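Local coordinates for Ice-binding protein (Colwellia, PDB 3WP9), which binds to the surface of ice crystals, inhibits their growth and prevents the recrystallization that forms larger grains of ice, at residues I122-T127 with N148-T153; L173-S178 with V191-T196. One frame throughout, in Å; residues are numbered along the deposited sequence.

How the contacts relate
Contact 1 (122-127 with 148-153) and contact 2 (173-178 with 191-196) each join two successive coils of a right-handed beta-helix at a turn on the same side of the protein, their centres about 11 Å apart. They follow one another in the chain and meet through 148-153 and 173-178: Ala149 N lies 2.8 Å from Thr175 O, and Val152 N 2.8 Å from Ser178 O, both probably hydrogen bonds, while the methyl of Ala177 packs against the carbonyl oxygen of Lys150. Contact 2 holds Thr193 and the first T-A/G-X-T/N motif, both assigned to ice binding by similarity. Contact 1 lies on the neighbouring coils, the side chain of Ala149 about 11 Å from that of Thr193.

Contact 1 of 2, residues I122-T127 with N148-T153; sequences ISTDVT and NAKRVT
The Asp125 carboxylate turns one face to the backbone of Arg151, whose N-H reaches OD1 from above the plane, 60° out of it, with Arg151 N 2.9 Å from Asp125 OD1 and a distinctly bent hydrogen bond. The carboxylate runs beside the Arg151 side chain, its plane nearly parallel to that of the guanidinium (8°) but offset from it, Asp125 OD2 and Arg151 NE being 5.2 Å apart and not in contact. A water that donates to OD2 also hydrogen-bonds to Thr153 OG1. Lys150 bends at its second torsion (chi2 -52°), which swings its chain across the 122-125 turn and brings CE to 3.4 Å from Ser123 O. With an alanine here, the Ser123-Thr124 backbone would probably be less covered and the water on Asp125 N left without its weak contact to NZ. Two coils of the beta-helix come together here, and the turns lead into parallel strands: Val126 N bonds to Arg151 O at 3.0 Å, and Thr153 N to Val126 O at 2.8 Å. On the buried face Val126 and Val152 lie side by side, and CG2 of Val152 also meets Ile122 CD1, 4.0 Å away, the two side chains crossing at about a right angle.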
# COMPACT_ATOMS: atom_id res chain seq x y z
N ILE A 122 8.16 -12.26 -2.27
CA ILE A 122 9.02 -12.07 -1.07
C ILE A 122 8.93 -13.37 -0.20
O ILE A 122 8.03 -13.47 0.66
CB ILE A 122 8.51 -10.88 -0.25
CG1 ILE A 122 8.65 -9.53 -1.00
CG2 ILE A 122 9.40 -10.71 0.96
CD1 ILE A 122 7.82 -8.42 -0.46
N SER A 123 9.78 -14.37 -0.50
CA SER A 123 9.63 -15.71 0.07
C SER A 123 10.49 -15.79 1.34
O SER A 123 10.30 -16.76 2.06
CB SER A 123 10.11 -16.83 -0.86
OG SER A 123 9.37 -16.78 -2.10
N THR A 124 11.42 -14.86 1.56
CA THR A 124 12.19 -14.76 2.85
C THR A 124 12.41 -13.25 3.10
O THR A 124 12.00 -12.41 2.26
CB THR A 124 13.53 -15.55 2.80
OG1 THR A 124 14.38 -15.00 1.73
CG2 THR A 124 13.35 -17.01 2.59
N ASP A 125 12.92 -12.80 4.25
CA ASP A 125 12.90 -11.40 4.51
C ASP A 125 13.74 -10.62 3.48
O ASP A 125 14.77 -11.11 3.04
CB ASP A 125 13.38 -11.08 5.93
CG ASP A 125 12.47 -11.66 6.97
OD1 ASP A 125 11.41 -12.24 6.63
OD2 ASP A 125 12.88 -11.61 8.16
N VAL A 126 13.30 -9.39 3.19
CA VAL A 126 14.02 -8.58 2.20
C VAL A 126 14.28 -7.24 2.87
O VAL A 126 13.46 -6.71 3.63
CB VAL A 126 13.13 -8.33 0.93
CG1 VAL A 126 11.84 -7.63 1.32
CG2 VAL A 126 13.89 -7.41 -0.05
N THR A 127 15.48 -6.64 2.61
CA THR A 127 15.84 -5.40 3.23
C THR A 127 16.03 -4.30 2.20
O THR A 127 16.52 -4.56 1.09
CB THR A 127 17.15 -5.55 4.07
OG1 THR A 127 16.98 -6.61 5.01
CG2 THR A 127 17.57 -4.25 4.75
N ASN A 148 4.03 -16.10 4.20
CA ASN A 148 3.69 -16.06 5.62
C ASN A 148 4.95 -15.88 6.46
O ASN A 148 6.02 -16.46 6.16
CB ASN A 148 3.03 -17.42 6.02
CG ASN A 148 1.77 -17.73 5.29
OD1 ASN A 148 1.06 -16.87 4.78
ND2 ASN A 148 1.45 -18.98 5.30
N ALA A 149 4.80 -15.06 7.46
CA ALA A 149 5.85 -14.86 8.48
C ALA A 149 7.06 -14.13 7.96
O ALA A 149 8.11 -14.10 8.62
CB ALA A 149 6.27 -16.19 9.12
N LYS A 150 6.96 -13.55 6.74
CA LYS A 150 8.15 -12.83 6.21
C LYS A 150 8.00 -11.33 6.35
O LYS A 150 6.88 -10.82 6.62
CB LYS A 150 8.45 -13.21 4.72
CG LYS A 150 8.61 -14.71 4.57
CD LYS A 150 9.65 -15.26 5.61
CE LYS A 150 9.96 -16.76 5.44
NZ LYS A 150 10.95 -17.21 6.53
N ARG A 151 9.12 -10.60 6.13
CA ARG A 151 9.15 -9.21 6.43
C ARG A 151 9.86 -8.32 5.40
O ARG A 151 10.85 -8.79 4.84
CB ARG A 151 9.92 -9.00 7.80
CG ARG A 151 9.17 -9.63 8.93
CD ARG A 151 9.77 -9.24 10.31
NE ARG A 151 9.13 -9.99 11.35
CZ ARG A 151 9.55 -9.97 12.62
NH1 ARG A 151 10.66 -9.27 12.92
NH2 ARG A 151 8.89 -10.65 13.56
N VAL A 152 9.32 -7.13 5.20
CA VAL A 152 10.11 -6.09 4.53
C VAL A 152 10.79 -5.34 5.68
O VAL A 152 10.11 -4.84 6.56
CB VAL A 152 9.17 -5.16 3.72
CG1 VAL A 152 9.93 -3.91 3.26
CG2 VAL A 152 8.56 -5.95 2.55
N THR A 153 12.13 -5.27 5.63
CA THR A 153 12.91 -4.62 6.67
C THR A 153 13.52 -3.34 6.19
O THR A 153 13.97 -3.31 5.06
CB THR A 153 13.96 -5.63 7.10
OG1 THR A 153 13.24 -6.71 7.74
CG2 THR A 153 15.04 -5.06 8.08
O HOH W 1 13.85 -9.06 9.00
O HOH W 2 13.54 -15.13 6.21

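Contact 2 of 2, residues L173-S178 with V191-T196; sequences LGTYAS and VNTGTT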
# COMPACT_ATOMS: atom_id res chain seq x y z
N LEU A 173 -0.51 -10.45 0.68
CA LEU A 173 0.45 -10.64 1.77
C LEU A 173 -0.09 -11.76 2.65
O LEU A 173 -1.31 -11.81 2.96
CB LEU A 173 0.50 -9.31 2.54
CG LEU A 173 0.70 -8.00 1.73
CD1 LEU A 173 0.83 -6.85 2.73
CD2 LEU A 173 1.93 -8.14 0.85
N GLY A 174 0.82 -12.62 3.07
CA GLY A 174 0.56 -13.81 3.87
C GLY A 174 0.21 -13.44 5.32
O GLY A 174 -0.18 -12.31 5.62
N THR A 175 0.25 -14.47 6.16
CA THR A 175 -0.14 -14.28 7.56
C THR A 175 1.08 -13.91 8.42
O THR A 175 2.18 -14.36 8.19
CB THR A 175 -0.74 -15.53 8.14
OG1 THR A 175 0.11 -16.68 8.00
CG2 THR A 175 -2.16 -15.86 7.44
N TYR A 176 0.77 -13.15 9.45
CA TYR A 176 1.78 -12.81 10.48
C TYR A 176 3.08 -12.26 9.86
O TYR A 176 4.20 -12.53 10.31
CB TYR A 176 1.98 -14.00 11.42
CG TYR A 176 0.68 -14.40 12.07
CD1 TYR A 176 0.11 -13.59 13.04
CD2 TYR A 176 0.04 -15.59 11.70
CE1 TYR A 176 -1.11 -13.94 13.65
CE2 TYR A 176 -1.14 -15.96 12.31
CZ TYR A 176 -1.71 -15.14 13.24
OH TYR A 176 -2.87 -15.55 13.83
N ALA A 177 2.91 -11.46 8.79
CA ALA A 177 4.02 -10.87 8.09
C ALA A 177 4.08 -9.42 8.46
O ALA A 177 3.25 -8.90 9.24
CB ALA A 177 3.77 -11.03 6.54
N SER A 178 5.08 -8.72 7.93
CA SER A 178 5.21 -7.27 8.14
C SER A 178 5.69 -6.63 6.83
O SER A 178 6.66 -7.15 6.19
CB SER A 178 6.27 -7.04 9.23
OG SER A 178 6.23 -5.67 9.54
N VAL A 191 -4.65 -8.75 2.47
CA VAL A 191 -3.69 -8.82 3.59
C VAL A 191 -4.25 -9.95 4.51
O VAL A 191 -5.38 -9.87 4.93
CB VAL A 191 -3.62 -7.48 4.32
CG1 VAL A 191 -2.42 -7.53 5.26
CG2 VAL A 191 -3.40 -6.36 3.34
N ASN A 192 -3.48 -11.00 4.73
CA ASN A 192 -3.95 -12.15 5.50
C ASN A 192 -3.70 -12.01 7.01
O ASN A 192 -3.03 -11.00 7.51
CB ASN A 192 -3.45 -13.43 4.86
CG ASN A 192 -4.38 -13.89 3.72
OD1 ASN A 192 -5.40 -13.26 3.43
ND2 ASN A 192 -4.03 -15.06 3.14
N THR A 193 -4.20 -12.97 7.75
CA THR A 193 -4.39 -12.85 9.21
C THR A 193 -3.13 -12.37 9.96
O THR A 193 -2.05 -12.98 9.81
CB THR A 193 -4.69 -14.26 9.73
OG1 THR A 193 -5.83 -14.78 9.02
CG2 THR A 193 -4.94 -14.27 11.24
N GLY A 194 -3.33 -11.30 10.74
CA GLY A 194 -2.29 -10.90 11.68
C GLY A 194 -1.18 -10.04 11.16
O GLY A 194 -0.34 -9.51 11.97
N THR A 195 -1.12 -9.82 9.86
CA THR A 195 -0.03 -9.05 9.28
C THR A 195 -0.11 -7.56 9.63
O THR A 195 -1.18 -6.98 9.82
CB THR A 195 -0.05 -9.30 7.75
OG1 THR A 195 0.39 -10.65 7.57
CG2 THR A 195 0.81 -8.34 6.90
N THR A 196 1.09 -6.96 9.69
CA THR A 196 1.16 -5.53 9.91
C THR A 196 1.67 -4.84 8.63
O THR A 196 2.58 -5.37 7.93
CB THR A 196 2.25 -5.27 10.95
OG1 THR A 196 1.81 -5.84 12.18
CG2 THR A 196 2.49 -3.72 11.13
O HOH W 3 2.93 -8.96 12.38
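Thr195 puts its hydroxyl between two backbone groups of the neighbouring coil and serves both. Its OG1 donates to Gly174 O at 2.6 Å and accepts from Ala177 N at 2.9 Å, the latter bond nearly straight at 167°. With OG1 beside the backbone N (chi1 -71°), the methyl CG2 is left to lie against the carbonyl of Ala177. One buried hydroxyl thus ties together both ends of the 174-177 turn. Tyr176 N, although close to the same oxygen, is badly angled for it and bonds instead to Thr193 O at 2.8 Å. That carbonyl oxygen also sits over the centre of the Tyr176 ring, 3.7 Å above its plane, while the Thr193 methyl CG2 touches the phenol oxygen and CZ. Asn192 to Thr195 form a type II beta turn, with Gly194 at a positive phi; a side chain there would run into the Tyr176 ring. Either side of the turns the backbones pair, Asn192 N with Leu173 O at 2.9 Å and Thr196 N with Ala177 O at 2.9 Å. A water donates to Ala177 O and, more weakly, to Gly194 O. Asn212 ND2 bonds to Asn192 O and Thr195 O, and Thr175 N to Asn148 OD1. Thr193 to Thr196 make up an ice-binding motif assigned by similarity, and Thr193 OG1 is hydrogen-bonded to Gln210 OE1 on the next coil. Each turn links a strand of one parallel sheet to a strand of another, 171-173 to 178-180 and 189-191 to 196-198; Leu173 and Ala177 touch Gln146 of strand 144-146, and Val191 packs on Leu209 of strand 207-210.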